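ATP-dependent Clp protease proteolytic subunit (Plasmodium falciparum, PDB 4GM2) forms an inactive, ClpP-like subunit of the apicoplast caseinolytic protease complex and assembles here as seven copies. Local coordinates at residues L33-P36 against H40-E43; I61-N66 against C112-S117; T68-N73 against C132-Y137; R123-N128 against F187-A192; K161-I166 against N179-D184. All blocks are in the same frame, centred on the assembly; numbering follows the deposited sequence.

Overall arrangement
Contact 2 lies deepest, its centre about 6 Å from the chain centre, and all its touching residues are buried. It packs helix 110-116 on the parallel sheet. Contacts 4 and 5 are also buried, though further out. Contacts 1 and 3 are partly buried. Contact 1 joins the first sheet strand to its following helix and touches contact 2 through Leu33. Contacts 3 and 4 reach the three-stranded mixed sheet. Contact 5 meets contact 3 through one backbone bond and one from a backbone N-H to a carboxylate. Contacts 2 and 5 are carbon on carbon. Contact 1 adds two oxygens to a leucine methyl. Contact 4 sets one methyl against oxygens. Contact 3 uses a tyrosine-aspartate hydrogen bond.

Contact 1. Residues L33-P36 against H40-E43; sequences LSSP and HISE
Leu33 and Ile41 meet in the turn that carries the chain from strand 30-33 into helix 39-55. Ile41 does most of the work on the helix side, with three carbons meeting three residues. Its CG2 touches Leu33 CD1 at 3.7 Å, and the two side chains cross obliquely. Its CD1 lies 3.8 Å from Ser35 OG. Its CG1 comes 3.8 Å from Pro36 O. Ile41 CG2 is anti to the backbone N, while CG1 lies beside that N (chi1 -70°). This parts the two branches, one going to the leucine and the other to the serine and proline. The segments belong to the first half of a beta-alpha-beta crossover, because helix 39-55 leads on to strand 61-67, the parallel neighbour of strand 30-33. Leu33 also joins that neighbour through backbone bonds with Tyr64 and Asn66. The backbone O of Ser35 is bonded to the hydroxyl of Ser67. Leu33 is buried, whereas Ser35 and Pro36 are partly exposed. Glu43, two residues further along the helix, bonds through OE1 to Ser34 OG of a neighbouring subunit.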
# COMPACT_ATOMS: atom_id res chain seq x y z
N LEU A 33 -10.27 11.92 -18.87
CA LEU A 33 -9.47 13.02 -18.33
C LEU A 33 -10.37 13.86 -17.44
O LEU A 33 -11.30 14.51 -17.93
CB LEU A 33 -8.86 13.87 -19.45
CG LEU A 33 -8.20 15.21 -19.06
CD1 LEU A 33 -7.07 15.02 -18.06
CD2 LEU A 33 -7.72 15.96 -20.28
N SER A 34 -10.10 13.83 -16.14
CA SER A 34 -10.96 14.48 -15.16
C SER A 34 -10.18 15.33 -14.16
O SER A 34 -10.59 15.48 -13.01
CB SER A 34 -11.78 13.44 -14.40
OG SER A 34 -10.92 12.50 -13.78
N SER A 35 -9.06 15.87 -14.62
CA SER A 35 -8.17 16.67 -13.78
C SER A 35 -7.34 17.60 -14.66
O SER A 35 -7.39 17.49 -15.89
CB SER A 35 -7.24 15.75 -12.99
OG SER A 35 -6.36 15.06 -13.85
N PRO A 36 -6.58 18.52 -14.05
CA PRO A 36 -5.55 19.23 -14.81
C PRO A 36 -4.58 18.24 -15.46
O PRO A 36 -4.34 17.17 -14.90
CB PRO A 36 -4.82 20.04 -13.73
CG PRO A 36 -5.85 20.27 -12.68
CD PRO A 36 -6.74 19.06 -12.69
N HIS A 40 2.30 13.51 -15.43
CA HIS A 40 1.97 12.08 -15.38
C HIS A 40 0.66 11.75 -16.04
O HIS A 40 0.44 10.60 -16.44
CB HIS A 40 1.99 11.57 -13.95
CG HIS A 40 0.92 12.15 -13.07
ND1 HIS A 40 -0.28 11.58 -12.92
CD2 HIS A 40 0.91 13.30 -12.28
CE1 HIS A 40 -1.03 12.32 -12.08
NE2 HIS A 40 -0.30 13.37 -11.69
N ILE A 41 -0.23 12.73 -16.14
CA ILE A 41 -1.54 12.54 -16.77
C ILE A 41 -1.39 12.37 -18.28
O ILE A 41 -1.99 11.46 -18.87
CB ILE A 41 -2.53 13.68 -16.43
CG1 ILE A 41 -2.96 13.62 -14.96
CG2 ILE A 41 -3.72 13.69 -17.38
CD1 ILE A 41 -3.71 12.36 -14.54
N SER A 42 -0.59 13.23 -18.90
CA SER A 42 -0.36 13.16 -20.35
C SER A 42 0.36 11.87 -20.73
O SER A 42 0.14 11.32 -21.80
CB SER A 42 0.39 14.40 -20.86
OG SER A 42 1.61 14.60 -20.17
N GLU A 43 1.19 11.38 -19.82
CA GLU A 43 1.84 10.09 -19.97
C GLU A 43 0.82 8.95 -19.94
O GLU A 43 0.91 8.00 -20.72
CB GLU A 43 2.89 9.90 -18.88
CG GLU A 43 3.41 8.49 -18.73
CD GLU A 43 4.11 8.29 -17.41
OE1 GLU A 43 5.23 8.84 -17.24
OE2 GLU A 43 3.54 7.60 -16.54

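Contact 2. Residues I61-N66 against C112-S117; sequences IHLYIN and CILASS
Leu63 and Leu114 cross at about a right angle where helix 110-116 packs on the parallel sheet of the ClpP fold. Strand 61-67 is the second of five strands in that sheet. The helix and strand segments run nearly antiparallel, at 151°, with axes 9.5 Å apart. Leu63 brings its CD2 branch to Leu114 CG at 4.0 Å. Leu114 holds CG anti to its backbone N (chi1 -167°), and its side chain leaves the helix toward the strand. Its CG meets both strand residues. Ile65 CD1 is 4.1 Å from the same Leu114 CG. The tip of Ile65 also lies against the helix backbone, with CD1 3.7 Å from Ala115 CA. Ala115 CB is 3.9 Å from Ile65 CD1. Ile65 and Ala115 have the nearest CA atoms of the two segments, 7.0 Å apart, consistent with the small side chain there. All four side chains are buried. Val85, Ile88 and Ile92 of helix 81-94 also pack on Leu114. At the end of helix 110-116, Ser116 OG donates to Ile113 O at 2.8 Å. Ser117 OG donates to Ile113 O at 2.7 Å, from the opposite face of the carbonyl plane.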
# COMPACT_ATOMS: atom_id res chain seq x y z
N ILE A 61 -12.24 4.81 -29.64
CA ILE A 61 -11.84 5.11 -28.27
C ILE A 61 -12.60 6.35 -27.79
O ILE A 61 -12.74 7.33 -28.53
CB ILE A 61 -10.32 5.32 -28.17
CG1 ILE A 61 -9.59 4.02 -28.51
CG2 ILE A 61 -9.93 5.82 -26.78
CD1 ILE A 61 -8.11 4.19 -28.81
N HIS A 62 -13.10 6.30 -26.56
CA HIS A 62 -13.94 7.36 -26.04
C HIS A 62 -13.21 8.19 -25.02
O HIS A 62 -13.05 7.78 -23.87
CB HIS A 62 -15.22 6.78 -25.45
CG HIS A 62 -16.02 5.96 -26.44
ND1 HIS A 62 -16.92 6.51 -27.27
CD2 HIS A 62 -16.00 4.60 -26.72
CE1 HIS A 62 -17.47 5.55 -28.04
NE2 HIS A 62 -16.90 4.38 -27.70
N LEU A 63 -12.76 9.36 -25.46
CA LEU A 63 -12.02 10.28 -24.61
C LEU A 63 -12.95 11.30 -23.97
O LEU A 63 -13.38 12.26 -24.61
CB LEU A 63 -10.92 10.99 -25.42
CG LEU A 63 -10.05 12.02 -24.71
CD1 LEU A 63 -9.37 11.44 -23.49
CD2 LEU A 63 -9.02 12.58 -25.67
N TYR A 64 -13.26 11.08 -22.70
CA TYR A 64 -14.09 12.01 -21.94
C TYR A 64 -13.21 13.06 -21.28
O TYR A 64 -12.19 12.73 -20.66
CB TYR A 64 -14.93 11.26 -20.90
CG TYR A 64 -16.07 10.47 -21.48
CD1 TYR A 64 -15.87 9.19 -22.01
CD2 TYR A 64 -17.36 10.99 -21.50
CE1 TYR A 64 -16.92 8.46 -22.55
CE2 TYR A 64 -18.42 10.27 -22.04
CZ TYR A 64 -18.19 9.01 -22.56
OH TYR A 64 -19.24 8.30 -23.08
N ILE A 65 -13.61 14.32 -21.40
CA ILE A 65 -12.79 15.43 -20.92
C ILE A 65 -13.54 16.34 -19.96
O ILE A 65 -14.60 16.86 -20.28
CB ILE A 65 -12.20 16.26 -22.09
CG1 ILE A 65 -11.24 15.40 -22.92
CG2 ILE A 65 -11.48 17.49 -21.56
CD1 ILE A 65 -10.87 15.99 -24.25
N ASN A 66 -12.97 16.50 -18.77
CA ASN A 66 -13.41 17.50 -17.80
C ASN A 66 -12.17 18.07 -17.12
O ASN A 66 -11.77 17.61 -16.05
CB ASN A 66 -14.38 16.89 -16.79
CG ASN A 66 -15.05 17.93 -15.92
OD1 ASN A 66 -15.12 19.11 -16.27
ND2 ASN A 66 -15.57 17.50 -14.78
N CYS A 112 -8.89 22.12 -24.30
CA CYS A 112 -9.75 22.53 -25.41
C CYS A 112 -9.18 22.07 -26.75
O CYS A 112 -9.92 21.60 -27.62
CB CYS A 112 -9.96 24.04 -25.40
SG CYS A 112 -11.12 24.65 -26.65
N ILE A 113 -7.87 22.23 -26.92
CA ILE A 113 -7.15 21.72 -28.09
C ILE A 113 -7.39 20.22 -28.22
O ILE A 113 -7.72 19.71 -29.31
CB ILE A 113 -5.63 21.99 -27.97
CG1 ILE A 113 -5.36 23.50 -28.00
CG2 ILE A 113 -4.86 21.28 -29.08
CD1 ILE A 113 -4.00 23.89 -27.46
N LEU A 114 -7.23 19.51 -27.11
CA LEU A 114 -7.44 18.08 -27.06
C LEU A 114 -8.86 17.69 -27.47
O LEU A 114 -9.03 16.80 -28.30
CB LEU A 114 -7.13 17.54 -25.66
CG LEU A 114 -7.00 16.03 -25.54
CD1 LEU A 114 -5.97 15.51 -26.52
CD2 LEU A 114 -6.64 15.65 -24.11
N ALA A 115 -9.85 18.37 -26.91
CA ALA A 115 -11.25 18.12 -27.23
C ALA A 115 -11.57 18.29 -28.73
O ALA A 115 -12.25 17.45 -29.33
CB ALA A 115 -12.17 18.99 -26.38
N SER A 116 -11.05 19.36 -29.33
CA SER A 116 -11.28 19.65 -30.74
C SER A 116 -10.51 18.70 -31.67
O SER A 116 -10.69 18.73 -32.89
CB SER A 116 -10.89 21.09 -31.06
OG SER A 116 -9.50 21.29 -30.84
N SER A 117 -9.65 17.87 -31.09
CA SER A 117 -8.79 17.00 -31.88
C SER A 117 -9.44 15.64 -32.16
O SER A 117 -8.87 14.82 -32.88
CB SER A 117 -7.43 16.84 -31.21
OG SER A 117 -6.72 18.07 -31.21

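Contact 3. Residues T68-N73 against C132-Y137; sequences TGDIDN and CLNQSY
Asp70 sets its carboxylate against the hydroxyl end of Tyr137. The two side chains come from opposite directions. Tyr137 OH donates a hydrogen bond to Asp70 OD2 at 3.0 Å. The hydroxyl meets that oxygen on its syn side, 31° out of the carboxylate plane. It sits close to both carboxylate oxygens, with Tyr137 OH also 3.1 Å from Asp70 OD1. OD2 itself sits at the ring edge, in the ring plane, and is 3.5 Å from Tyr137 CE1. Carboxylate and ring planes are turned 43° apart. In Asp70, CG stands between the backbone N and the carbonyl carbon (chi1 64°), which sends the carboxylate toward the tyrosine. Asn134 comes near the same acid, but its ND2 is 4.4 Å from Asp70 OD1. The loop at 68-71 is a type II' turn with Gly69 at positive phi. Thr68 OG1 ties it by a 2.9 Å bond to Ile71 O. The loop probably corresponds to the one that contributes to the oxyanion hole in active ClpP, and Asn134 probably occupies the place of the catalytic histidine. This agrees with an inactive subunit. Both Asp70 and Tyr137 rest on Ile110 of helix 110-116. Strand 106-108 touches Thr68 on one segment and Cys132 on the other, while Leu133 is joined by backbone bonds to Lys185 of strand 185-188.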
# COMPACT_ATOMS: atom_id res chain seq x y z
N THR A 68 -9.19 21.60 -16.68
CA THR A 68 -8.81 23.01 -16.76
C THR A 68 -7.46 23.19 -17.46
O THR A 68 -6.83 24.25 -17.39
CB THR A 68 -8.81 23.69 -15.37
OG1 THR A 68 -7.94 22.97 -14.48
CG2 THR A 68 -10.21 23.72 -14.78
N GLY A 69 -7.02 22.13 -18.14
CA GLY A 69 -5.80 22.17 -18.94
C GLY A 69 -4.54 22.09 -18.12
O GLY A 69 -4.41 21.23 -17.25
N ASP A 70 -3.60 23.00 -18.39
CA ASP A 70 -2.32 23.04 -17.69
C ASP A 70 -2.28 24.03 -16.52
O ASP A 70 -1.23 24.22 -15.91
CB ASP A 70 -1.17 23.33 -18.66
CG ASP A 70 -1.27 24.71 -19.30
OD1 ASP A 70 -2.38 25.28 -19.36
OD2 ASP A 70 -0.22 25.22 -19.75
N ILE A 71 -3.42 24.65 -16.23
CA ILE A 71 -3.52 25.54 -15.06
C ILE A 71 -4.44 24.97 -13.98
O ILE A 71 -5.38 24.23 -14.27
CB ILE A 71 -3.91 27.01 -15.42
CG1 ILE A 71 -5.28 27.08 -16.11
CG2 ILE A 71 -2.83 27.67 -16.26
CD1 ILE A 71 -6.43 27.45 -15.19
N ASP A 72 -4.13 25.31 -12.74
CA ASP A 72 -4.93 24.88 -11.60
C ASP A 72 -4.76 25.88 -10.46
O ASP A 72 -3.70 25.94 -9.83
CB ASP A 72 -4.52 23.48 -11.16
CG ASP A 72 -5.35 22.97 -10.00
OD1 ASP A 72 -6.56 23.26 -9.97
OD2 ASP A 72 -4.79 22.28 -9.13
N ASN A 73 -5.81 26.66 -10.20
CA ASN A 73 -5.77 27.79 -9.27
C ASN A 73 -4.65 28.77 -9.61
O ASN A 73 -3.70 28.93 -8.85
CB ASN A 73 -5.65 27.31 -7.81
CG ASN A 73 -6.97 26.82 -7.25
OD1 ASN A 73 -7.61 25.94 -7.83
ND2 ASN A 73 -7.37 27.38 -6.12
N CYS A 132 -12.37 27.02 -23.42
CA CYS A 132 -11.55 28.22 -23.38
C CYS A 132 -10.27 28.03 -24.17
O CYS A 132 -9.63 26.98 -24.10
CB CYS A 132 -11.20 28.57 -21.93
SG CYS A 132 -10.19 30.05 -21.78
N LEU A 133 -9.90 29.06 -24.93
CA LEU A 133 -8.58 29.14 -25.53
C LEU A 133 -7.81 30.30 -24.90
O LEU A 133 -8.27 31.44 -24.89
CB LEU A 133 -8.67 29.31 -27.05
CG LEU A 133 -9.18 28.12 -27.87
CD1 LEU A 133 -9.57 28.56 -29.27
CD2 LEU A 133 -8.15 26.99 -27.93
N ASN A 134 -6.65 29.98 -24.33
CA ASN A 134 -5.82 30.99 -23.68
C ASN A 134 -5.06 31.82 -24.70
O ASN A 134 -4.73 31.33 -25.78
CB ASN A 134 -4.84 30.35 -22.70
CG ASN A 134 -5.52 29.49 -21.64
OD1 ASN A 134 -6.57 29.86 -21.10
ND2 ASN A 134 -4.92 28.34 -21.34
N GLN A 135 -4.81 33.08 -24.34
CA GLN A 135 -3.94 33.94 -25.12
C GLN A 135 -2.57 33.27 -25.24
O GLN A 135 -1.99 32.86 -24.23
CB GLN A 135 -3.81 35.31 -24.44
CG GLN A 135 -2.96 36.31 -25.21
CD GLN A 135 -2.46 37.45 -24.34
OE1 GLN A 135 -1.38 37.98 -24.56
NE2 GLN A 135 -3.25 37.83 -23.34
N SER A 136 -2.08 33.15 -26.47
CA SER A 136 -0.82 32.45 -26.75
C SER A 136 0.28 32.79 -25.76
O SER A 136 0.56 33.96 -25.49
CB SER A 136 -0.36 32.70 -28.18
OG SER A 136 -1.20 32.05 -29.11
N TYR A 137 0.88 31.74 -25.20
CA TYR A 137 1.84 31.88 -24.11
C TYR A 137 2.96 30.86 -24.24
O TYR A 137 2.77 29.77 -24.80
CB TYR A 137 1.13 31.73 -22.75
CG TYR A 137 0.43 30.40 -22.55
CD1 TYR A 137 0.94 29.45 -21.65
CD2 TYR A 137 -0.74 30.07 -23.24
CE1 TYR A 137 0.31 28.23 -21.46
CE2 TYR A 137 -1.38 28.86 -23.05
CZ TYR A 137 -0.85 27.94 -22.17
OH TYR A 137 -1.49 26.73 -21.98

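Contact 4. Residues R123-N128 against F187-A192; sequences RFSLKN and FNADEA
Ser125 of strand 123-125 meets Ala189 of helix 189-194. Ser125 CB, pointing at the helix, is 4.5 Å from Ala189 CB. From there OG lies anti to the backbone N (chi1 175°) and comes to 3.9 Å from Ala189 CB. Ser125 OG also donates to Leu126 O at 3.0 Å. That bond lies in the carbonyl plane, on a lone pair, and holds the hydroxyl to its own segment. The methyl of Ala189 faces more oxygen further along. Leu126 O is 3.8 Å from Ala189 CB. Lys127 O is 3.9 Å from Ala189 CB. Ala189 is the first residue of helix 189-194 and lies within a capping box formed by Asn188 and Glu191. Asn188 is the N-cap and its OD1 accepts from Glu191 N at 2.8 Å. In return Asn188 N donates to Glu191 OE1 at 3.0 Å, nearly straight at 168°. The box helps hold the first helical turn, which carries the Ala189 methyl. Ile201 also packs on Ala189, and Phe131 of strand 130-133 on Ser125. The contact joins strand 123-125, next to the outermost strand 200-201, to the helix that follows strand 185-188. Its chemistry is van der Waals contact of one methyl with oxygens. The polar bonds of these residues run within a segment or to other parts of the assembly, so the direct contact between the segments is non-directional.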
# COMPACT_ATOMS: atom_id res chain seq x y z
N ARG A 123 -17.08 14.88 -32.12
CA ARG A 123 -16.70 15.70 -30.98
C ARG A 123 -17.97 16.21 -30.31
O ARG A 123 -18.71 17.02 -30.88
CB ARG A 123 -15.80 16.85 -31.43
CG ARG A 123 -14.53 16.41 -32.13
CD ARG A 123 -13.81 17.58 -32.79
NE ARG A 123 -14.60 18.19 -33.86
CZ ARG A 123 -14.25 19.30 -34.50
NH1 ARG A 123 -13.13 19.93 -34.20
NH2 ARG A 123 -15.03 19.77 -35.46
N PHE A 124 -18.21 15.72 -29.10
CA PHE A 124 -19.46 15.95 -28.39
C PHE A 124 -19.27 16.81 -27.15
O PHE A 124 -18.17 16.92 -26.62
CB PHE A 124 -20.10 14.62 -27.99
CG PHE A 124 -20.23 13.64 -29.12
CD1 PHE A 124 -21.30 13.73 -30.01
CD2 PHE A 124 -19.30 12.63 -29.30
CE1 PHE A 124 -21.42 12.83 -31.06
CE2 PHE A 124 -19.42 11.73 -30.34
CZ PHE A 124 -20.48 11.83 -31.23
N SER A 125 -20.36 17.43 -26.71
CA SER A 125 -20.36 18.20 -25.47
C SER A 125 -21.71 18.09 -24.75
O SER A 125 -22.75 17.91 -25.39
CB SER A 125 -20.05 19.67 -25.75
OG SER A 125 -20.18 20.43 -24.57
N LEU A 126 -21.66 18.18 -23.43
CA LEU A 126 -22.88 18.26 -22.62
C LEU A 126 -23.45 19.68 -22.69
O LEU A 126 -22.76 20.62 -23.09
CB LEU A 126 -22.60 17.86 -21.17
CG LEU A 126 -22.18 16.42 -20.86
CD1 LEU A 126 -21.90 16.26 -19.38
CD2 LEU A 126 -23.20 15.39 -21.33
N LYS A 127 -24.71 19.81 -22.29
CA LYS A 127 -25.45 21.07 -22.37
C LYS A 127 -24.73 22.27 -21.74
O LYS A 127 -24.68 23.35 -22.34
CB LYS A 127 -26.83 20.88 -21.72
CG LYS A 127 -27.89 21.87 -22.18
CD LYS A 127 -29.14 21.79 -21.32
CE LYS A 127 -30.17 22.80 -21.79
NZ LYS A 127 -31.33 22.88 -20.86
N ASN A 128 -24.17 22.08 -20.55
CA ASN A 128 -23.61 23.18 -19.76
C ASN A 128 -22.08 23.29 -19.75
O ASN A 128 -21.51 23.96 -18.89
CB ASN A 128 -24.16 23.12 -18.32
CG ASN A 128 -25.67 23.18 -18.27
OD1 ASN A 128 -26.28 24.14 -18.74
ND2 ASN A 128 -26.28 22.16 -17.69
N PHE A 187 -16.18 29.97 -24.50
CA PHE A 187 -17.24 29.40 -25.31
C PHE A 187 -18.18 28.60 -24.43
O PHE A 187 -17.74 27.84 -23.56
CB PHE A 187 -16.65 28.44 -26.35
CG PHE A 187 -15.61 29.05 -27.25
CD1 PHE A 187 -14.27 29.07 -26.86
CD2 PHE A 187 -15.96 29.57 -28.49
CE1 PHE A 187 -13.31 29.63 -27.69
CE2 PHE A 187 -15.00 30.13 -29.32
CZ PHE A 187 -13.67 30.16 -28.92
N ASN A 188 -19.48 28.78 -24.66
CA ASN A 188 -20.46 27.79 -24.22
C ASN A 188 -20.57 26.73 -25.32
O ASN A 188 -19.98 26.90 -26.40
CB ASN A 188 -21.82 28.43 -23.91
CG ASN A 188 -22.44 29.13 -25.11
OD1 ASN A 188 -22.51 28.58 -26.21
ND2 ASN A 188 -22.91 30.35 -24.90
N ALA A 189 -21.30 25.65 -25.06
CA ALA A 189 -21.45 24.56 -26.02
C ALA A 189 -21.89 25.02 -27.41
O ALA A 189 -21.31 24.60 -28.42
CB ALA A 189 -22.39 23.49 -25.48
N ASP A 190 -22.90 25.89 -27.46
CA ASP A 190 -23.43 26.43 -28.72
C ASP A 190 -22.38 27.23 -29.50
O ASP A 190 -22.28 27.11 -30.72
CB ASP A 190 -24.65 27.32 -28.46
CG ASP A 190 -25.90 26.53 -28.12
OD1 ASP A 190 -26.02 25.38 -28.59
OD2 ASP A 190 -26.76 27.06 -27.38
N GLU A 191 -21.63 28.05 -28.77
CA GLU A 191 -20.57 28.86 -29.36
C GLU A 191 -19.41 27.99 -29.82
O GLU A 191 -18.71 28.32 -30.78
CB GLU A 191 -20.08 29.92 -28.36
CG GLU A 191 -21.11 31.01 -28.06
CD GLU A 191 -20.73 31.89 -26.87
OE1 GLU A 191 -20.04 31.41 -25.95
OE2 GLU A 191 -21.13 33.08 -26.86
N ALA A 192 -19.21 26.87 -29.13
CA ALA A 192 -18.18 25.90 -29.49
C ALA A 192 -18.57 25.12 -30.75
O ALA A 192 -17.70 24.77 -31.55
CB ALA A 192 -17.93 24.94 -28.33

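Contact 5. Residues K161-I166 against N179-D184; sequences KVIEII and NVLERD
Leu181 packs on Ile163 and Ile166 where helix 174-180 ends beside helix 148-170. The apolar contacts come first. Leu181 CD1 touches Ile163 CG1 at 3.9 Å, and the two side chains slide past each other in opposite directions. The same CD1 lies 4.4 Å from Ile166 CD1. Leu181 turns CG anti to its carbonyl carbon, beside the backbone N (chi1 -74°), and one methyl then serves both isoleucines, which lie three residues apart on the helix. Ile177 of helix 174-180 touches both isoleucines as well, and Ile113 of helix 110-116 covers Ile166. The long helix probably corresponds to the handle helix of ClpP. The polar contacts lie within the segments or beyond them. Arg183 NH1 donates to Glu182 O at 3.2 Å, a bent bond (137°) from above the carbonyl plane. Leu181 is joined by a backbone bond to Ser136, and Asp184 OD1 accepts from Gln135 N. Asp184, in the Glu-Arg-Asp sequence, probably corresponds to the catalytic aspartate of active ClpP, and it touches Asn134. The side-chain packing is apolar and non-directional, while the backbone bond of Leu181 to Ser136 adds a directional tie to the chain following strand 130-133.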
# COMPACT_ATOMS: atom_id res chain seq x y z
N LYS A 161 2.84 25.31 -34.23
CA LYS A 161 2.12 24.04 -34.26
C LYS A 161 0.73 24.12 -33.63
O LYS A 161 -0.23 23.55 -34.15
CB LYS A 161 2.92 22.94 -33.56
CG LYS A 161 4.10 22.42 -34.35
CD LYS A 161 5.04 21.64 -33.45
CE LYS A 161 6.37 21.39 -34.14
NZ LYS A 161 7.36 20.85 -33.16
N VAL A 162 0.64 24.82 -32.50
CA VAL A 162 -0.63 24.97 -31.78
C VAL A 162 -1.64 25.78 -32.61
O VAL A 162 -2.82 25.44 -32.65
CB VAL A 162 -0.43 25.52 -30.34
CG1 VAL A 162 0.40 26.79 -30.34
CG2 VAL A 162 -1.77 25.77 -29.66
N ILE A 163 -1.17 26.81 -33.30
CA ILE A 163 -2.01 27.56 -34.24
C ILE A 163 -2.45 26.64 -35.39
O ILE A 163 -3.60 26.70 -35.82
CB ILE A 163 -1.31 28.82 -34.79
CG1 ILE A 163 -1.10 29.85 -33.67
CG2 ILE A 163 -2.11 29.44 -35.93
CD1 ILE A 163 -0.26 31.05 -34.06
N GLU A 164 -1.53 25.79 -35.85
CA GLU A 164 -1.76 24.87 -36.96
C GLU A 164 -2.83 23.83 -36.64
O GLU A 164 -3.72 23.56 -37.45
CB GLU A 164 -0.45 24.19 -37.33
CG GLU A 164 -0.30 23.84 -38.80
CD GLU A 164 1.16 23.69 -39.21
OE1 GLU A 164 1.50 22.61 -39.75
OE2 GLU A 164 1.96 24.63 -39.00
N ILE A 165 -2.75 23.26 -35.44
CA ILE A 165 -3.71 22.27 -34.95
C ILE A 165 -5.12 22.89 -34.82
O ILE A 165 -6.08 22.34 -35.34
CB ILE A 165 -3.25 21.65 -33.62
CG1 ILE A 165 -1.97 20.82 -33.84
CG2 ILE A 165 -4.34 20.79 -32.99
CD1 ILE A 165 -1.23 20.44 -32.57
N ILE A 166 -5.22 24.03 -34.14
CA ILE A 166 -6.51 24.69 -33.92
C ILE A 166 -7.12 25.15 -35.25
O ILE A 166 -8.33 25.01 -35.46
CB ILE A 166 -6.40 25.86 -32.92
CG1 ILE A 166 -5.92 25.35 -31.57
CG2 ILE A 166 -7.74 26.56 -32.76
CD1 ILE A 166 -5.43 26.43 -30.63
N ASN A 179 -5.05 35.65 -34.75
CA ASN A 179 -5.76 36.86 -34.32
C ASN A 179 -6.57 36.64 -33.03
O ASN A 179 -6.61 37.52 -32.16
CB ASN A 179 -6.68 37.33 -35.45
CG ASN A 179 -7.54 38.51 -35.06
OD1 ASN A 179 -7.07 39.65 -34.99
ND2 ASN A 179 -8.82 38.25 -34.81
N VAL A 180 -7.20 35.48 -32.93
CA VAL A 180 -8.07 35.16 -31.80
C VAL A 180 -7.29 34.63 -30.59
O VAL A 180 -7.85 34.46 -29.51
CB VAL A 180 -9.20 34.19 -32.23
CG1 VAL A 180 -8.75 32.73 -32.13
CG2 VAL A 180 -10.45 34.43 -31.41
N LEU A 181 -6.00 34.37 -30.79
CA LEU A 181 -5.13 33.90 -29.70
C LEU A 181 -4.35 35.04 -29.05
O LEU A 181 -3.43 34.81 -28.26
CB LEU A 181 -4.19 32.80 -30.19
CG LEU A 181 -4.75 31.39 -30.45
CD1 LEU A 181 -3.62 30.42 -30.76
CD2 LEU A 181 -5.59 30.88 -29.29
N GLU A 182 -4.73 36.28 -29.39
CA GLU A 182 -4.16 37.47 -28.75
C GLU A 182 -5.03 37.91 -27.57
O GLU A 182 -4.69 38.84 -26.85
CB GLU A 182 -4.00 38.60 -29.77
CG GLU A 182 -2.92 38.33 -30.81
CD GLU A 182 -2.84 39.40 -31.88
OE1 GLU A 182 -2.81 39.04 -33.08
OE2 GLU A 182 -2.81 40.60 -31.54
N ARG A 183 -6.15 37.21 -27.39
CA ARG A 183 -7.08 37.45 -26.29
C ARG A 183 -7.59 36.10 -25.78
O ARG A 183 -7.61 35.12 -26.52
CB ARG A 183 -8.28 38.28 -26.77
CG ARG A 183 -7.99 39.74 -27.07
CD ARG A 183 -7.98 40.58 -25.80
NE ARG A 183 -7.74 42.00 -26.09
CZ ARG A 183 -6.54 42.56 -26.22
NH1 ARG A 183 -5.44 41.84 -26.09
NH2 ARG A 183 -6.45 43.86 -26.48
N ASP A 184 -7.99 36.06 -24.51
CA ASP A 184 -8.68 34.89 -23.96
C ASP A 184 -10.11 34.84 -24.50
O ASP A 184 -10.82 35.85 -24.46
CB ASP A 184 -8.70 34.93 -22.43
CG ASP A 184 -7.36 34.60 -21.82
OD1 ASP A 184 -6.50 34.00 -22.50
OD2 ASP A 184 -7.16 34.94 -20.63